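Side-chain contacts in dihydropyrimidinase (Brevibacillus agri, PDB 3SFW), which catalyses the hydrolytic ring opening of 5,6-dihydropyrimidines to N-carbamoyl-beta-amino acids, as a zinc-dependent member of the amidohydrolase family: residues T370-A373 and K374-M378; T384-V387 and G388-A391. One frame throughout, in Å; residues are numbered along the deposited sequence.

Contact 1. Residues T370-A373 and K374-M378; sequences TKVA and KLFGM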
loop_
_atom_site.group_PDB
_atom_site.type_symbol
_atom_site.label_atom_id
_atom_site.label_comp_id
_atom_site.label_asym_id
_atom_site.label_seq_id
_atom_site.Cartn_x
_atom_site.Cartn_y
_atom_site.Cartn_z
ATOM N N THR A 370 5.088 30.446 -3.000
ATOM C CA THR A 370 3.914 30.496 -3.908
ATOM C C THR A 370 2.809 29.523 -3.509
ATOM O O THR A 370 1.623 29.895 -3.411
ATOM C CB THR A 370 4.348 30.177 -5.337
ATOM O OG1 THR A 370 5.491 30.976 -5.689
ATOM C CG2 THR A 370 3.163 30.373 -6.345
ATOM N N LYS A 371 3.174 28.271 -3.231
ATOM C CA LYS A 371 2.151 27.275 -2.832
ATOM C C LYS A 371 1.532 27.628 -1.449
ATOM O O LYS A 371 0.365 27.322 -1.152
ATOM C CB LYS A 371 2.733 25.843 -2.865
ATOM C CG LYS A 371 1.668 24.733 -2.897
ATOM C CD LYS A 371 0.674 24.931 -4.099
ATOM C CE LYS A 371 1.295 25.022 -5.485
ATOM N NZ LYS A 371 2.230 23.881 -5.748
ATOM N N VAL A 372 2.323 28.278 -0.617
ATOM C CA VAL A 372 1.818 28.741 0.669
ATOM C C VAL A 372 0.763 29.849 0.427
ATOM O O VAL A 372 -0.333 29.782 0.968
ATOM C CB VAL A 372 2.957 29.398 1.501
ATOM C CG1 VAL A 372 2.385 29.962 2.835
ATOM C CG2 VAL A 372 4.108 28.373 1.791
ATOM N N ALA A 373 1.044 30.806 -0.478
ATOM C CA ALA A 373 0.032 31.855 -0.754
ATOM C C ALA A 373 -1.254 31.231 -1.297
ATOM O O ALA A 373 -2.354 31.642 -0.957
ATOM C CB ALA A 373 0.583 32.895 -1.788
ATOM N N LYS A 374 -1.104 30.246 -2.165
ATOM C CA LYS A 374 -2.251 29.649 -2.809
ATOM C C LYS A 374 -3.154 28.850 -1.800
ATOM O O LYS A 374 -4.380 29.024 -1.756
ATOM C CB LYS A 374 -1.752 28.743 -3.932
ATOM C CG LYS A 374 -1.285 29.577 -5.156
ATOM C CD LYS A 374 -0.568 28.708 -6.153
ATOM C CE LYS A 374 -0.318 29.528 -7.456
ATOM N NZ LYS A 374 0.257 28.546 -8.411
ATOM N N LEU A 375 -2.527 28.078 -0.923
ATOM C CA LEU A 375 -3.293 27.267 0.024
ATOM C C LEU A 375 -3.936 28.159 1.084
ATOM O O LEU A 375 -4.926 27.778 1.668
ATOM C CB LEU A 375 -2.387 26.237 0.724
ATOM C CG LEU A 375 -2.032 25.073 -0.213
ATOM C CD1 LEU A 375 -0.932 24.128 0.420
ATOM C CD2 LEU A 375 -3.319 24.291 -0.539
ATOM N N PHE A 376 -3.302 29.303 1.376
ATOM C CA PHE A 376 -3.778 30.192 2.452
ATOM C C PHE A 376 -4.459 31.472 1.952
ATOM O O PHE A 376 -4.782 32.359 2.736
ATOM C CB PHE A 376 -2.614 30.492 3.415
ATOM C CG PHE A 376 -2.269 29.284 4.252
ATOM C CD1 PHE A 376 -3.160 28.852 5.232
ATOM C CD2 PHE A 376 -1.162 28.487 3.946
ATOM C CE1 PHE A 376 -2.908 27.670 5.963
ATOM C CE2 PHE A 376 -0.861 27.347 4.715
ATOM C CZ PHE A 376 -1.777 26.883 5.665
ATOM N N GLY A 377 -4.794 31.501 0.669
ATOM C CA GLY A 377 -5.747 32.558 0.178
ATOM C C GLY A 377 -5.103 33.936 0.083
ATOM O O GLY A 377 -5.759 34.971 0.315
ATOM N N MET A 378 -3.808 33.959 -0.246
ATOM C CA MET A 378 -3.042 35.224 -0.311
ATOM C C MET A 378 -2.517 35.418 -1.725
ATOM O O MET A 378 -1.738 36.291 -1.949
ATOM C CB MET A 378 -1.801 35.166 0.652
ATOM C CG MET A 378 -2.196 35.045 2.161
ATOM S SD MET A 378 -0.843 34.367 3.215
ATOM C CE MET A 378 0.194 35.803 3.314
#
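A Schellman motif closes the C-terminal end of helix 361-376, Met-378 reaching back to Ala-373 while Gly-377 turns the chain with a positive phi of 74°. The bond from Met-378 N to Ala-373 O is short and almost straight, 2.8 Å, and an apolar touch between Ala-373 CB and Met-378 CB (4.1 Å) accompanies it. The motif's second bond, Gly-377 N to Lys-374 O, is weak at 3.5 Å. Before the glycine the usual i to i+4 bonds still run, Lys-374 N to Thr-370 O, Leu-375 N to Lys-371 O and Phe-376 N to Val-372 O.

The side chains follow this framework. In Lys-374, CG sits beside the backbone N (chi1 -75°) and the chain is extended beyond it, which lays the stem alongside Thr-370, pointing the same way, with CG 3.4 Å from Thr-370 O and CE 3.8 Å from Thr-370 CG2. Lys-371 instead bends repeatedly and directs NZ to a salt bridge with Asp-366, leaving its NZ 5.7 Å from Lys-374 NZ. Lys-374 has a cation-pi partner in Phe-379. With an alanine here, Thr-370 CG2 would probably lose the aliphatic stem beside it, the ring of Phe-379 its cationic mate and Ser-14 O of the second subunit its weak hydrogen bond.

Phe-376 turns its ring edge to the preceding turn: CD2 lies 3.4 Å from Val-372 O, near the ring plane, and 4.0 Å from Val-372 CG1. Beyond the helix, this ring meets Tyr-236 edge-to-face. As in the TIM-barrel fold of amidohydrolases, the helix packs on barrel strands: Val-372 on Ile-55 and Pro-57 of strand 49-59 and on Thr-311 of strand 311-312, Met-378 on Ser-88 and Val-90 of strand 86-93.

Contact 2. Residues T384-V387 and G388-A391; sequences TIAV and GSDA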
loop_
_atom_site.group_PDB
_atom_site.type_symbol
_atom_site.label_atom_id
_atom_site.label_comp_id
_atom_site.label_asym_id
_atom_site.label_seq_id
_atom_site.Cartn_x
_atom_site.Cartn_y
_atom_site.Cartn_z
ATOM N N THR A 384 4.518 35.655 -5.317
ATOM C CA THR A 384 5.179 35.598 -6.634
ATOM C C THR A 384 5.870 36.913 -7.013
ATOM O O THR A 384 5.818 37.925 -6.263
ATOM C CB THR A 384 4.178 35.200 -7.725
ATOM O OG1 THR A 384 4.884 34.828 -8.940
ATOM C CG2 THR A 384 3.157 36.349 -7.945
ATOM N N ILE A 385 6.539 36.892 -8.159
ATOM C CA ILE A 385 7.009 38.119 -8.764
ATOM C C ILE A 385 6.360 38.293 -10.131
ATOM O O ILE A 385 6.696 37.584 -11.042
ATOM C CB ILE A 385 8.538 38.133 -8.884
ATOM C CG1 ILE A 385 9.180 38.132 -7.477
ATOM C CG2 ILE A 385 8.997 39.434 -9.653
ATOM C CD1 ILE A 385 10.694 38.068 -7.506
ATOM N N ALA A 386 5.337 39.144 -10.170
ATOM C CA ALA A 386 4.536 39.318 -11.382
ATOM C C ALA A 386 3.895 40.669 -11.350
ATOM O O ALA A 386 3.633 41.202 -10.274
ATOM C CB ALA A 386 3.463 38.186 -11.480
ATOM N N VAL A 387 3.603 41.218 -12.534
ATOM C CA VAL A 387 2.825 42.432 -12.597
ATOM C C VAL A 387 1.540 42.320 -11.801
ATOM O O VAL A 387 0.776 41.341 -11.936
ATOM C CB VAL A 387 2.523 42.825 -14.069
ATOM C CG1 VAL A 387 1.635 44.063 -14.124
ATOM C CG2 VAL A 387 3.840 43.131 -14.750
ATOM N N GLY A 388 1.308 43.334 -10.974
ATOM C CA GLY A 388 0.142 43.412 -10.107
ATOM C C GLY A 388 0.290 42.817 -8.695
ATOM O O GLY A 388 -0.549 43.064 -7.836
ATOM N N SER A 389 1.362 42.077 -8.466
ATOM C CA SER A 389 1.658 41.499 -7.149
ATOM C C SER A 389 2.309 42.553 -6.247
ATOM O O SER A 389 2.918 43.508 -6.728
ATOM C CB SER A 389 2.541 40.258 -7.335
ATOM O OG SER A 389 1.721 39.250 -7.997
ATOM N N ASP A 390 2.092 42.425 -4.947
ATOM C CA ASP A 390 2.839 43.286 -3.991
ATOM C C ASP A 390 4.328 43.056 -4.248
ATOM O O ASP A 390 4.773 41.924 -4.489
ATOM C CB ASP A 390 2.511 42.875 -2.553
ATOM C CG ASP A 390 1.176 43.392 -2.070
ATOM O OD1 ASP A 390 0.426 44.032 -2.863
ATOM O OD2 ASP A 390 0.817 43.080 -0.897
ATOM N N ALA A 391 5.112 44.130 -4.154
ATOM C CA ALA A 391 6.517 44.061 -4.416
ATOM C C ALA A 391 7.194 43.537 -3.143
ATOM O O ALA A 391 7.822 44.299 -2.412
ATOM C CB ALA A 391 7.024 45.482 -4.768
HETATM O O HOH W 1 5.737 40.539 -6.736
HETATM O O HOH W 2 0.215 39.208 -10.276
#
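Ser-389 meets both Thr-384 and Ala-386 where the chain reverses through a type II beta turn running from Ala-386 to Ser-389. The turn is closed by Ser-389 N, which donates to Ala-386 O at 3.0 Å, the donor tilted 33° from the carbonyl plane. Gly-388 occupies the third position of the turn, and its backbone angles leave no room for a CB, which would be driven into Val-387 O.

The hydroxyl of Ser-389 lies beside its own backbone N (chi1 -68°), and this brings OG to within 3.2 Å of Thr-384 CG2, a close approach of a methyl group to a polar atom. Ala-386 CB flanks Ser-389 OG more loosely, at 4.0 Å. Thr-384 has its own hydroxyl anti to the backbone N, turned to a hydrogen bond with Asp-15 of the second subunit, while its methyl, set between the backbone N and the carbonyl carbon, faces Ser-389 OG.

A further shell fixes these groups. Pro-380 O is hydrogen-bonded to Ser-389 OG, Asp-390 forms a salt bridge with Lys-382, and backbone bonds from Gly-388 and Ser-389 to Val-28 tie the turn to strand 27-32. One water spans the two arms of the loop, donating to Thr-384 O and to Asp-390 O. A second donates to Ser-389 OG at 2.7 Å and to Val-387 O at 2.8 Å, so that it bridges the serine hydroxyl and the turn's own backbone.

In the fold
Contact 1 precedes contact 2 along the chain: residues 370-378 finish helix 361-376, and residues 384-391 lie in the loop that leads into strand 393-403. Their centres are 14 Å apart, their nearest atoms about 5 Å. The short connection binds them, since Thr-370 OG1 is hydrogen-bonded to Gly-383 O and Phe-379 meets both Lys-374 and Thr-384. Both lie on the same side of the chain's centre, about 12 Å and 21 Å from it; the side chain of Phe-376 is about 11 Å from a zinc ion. Both reach the second subunit, contact 1 at Ala-13 and Ser-14, contact 2 at Asp-15 and Ala-19, so this passage carries the chain's last helix to the subunit interface.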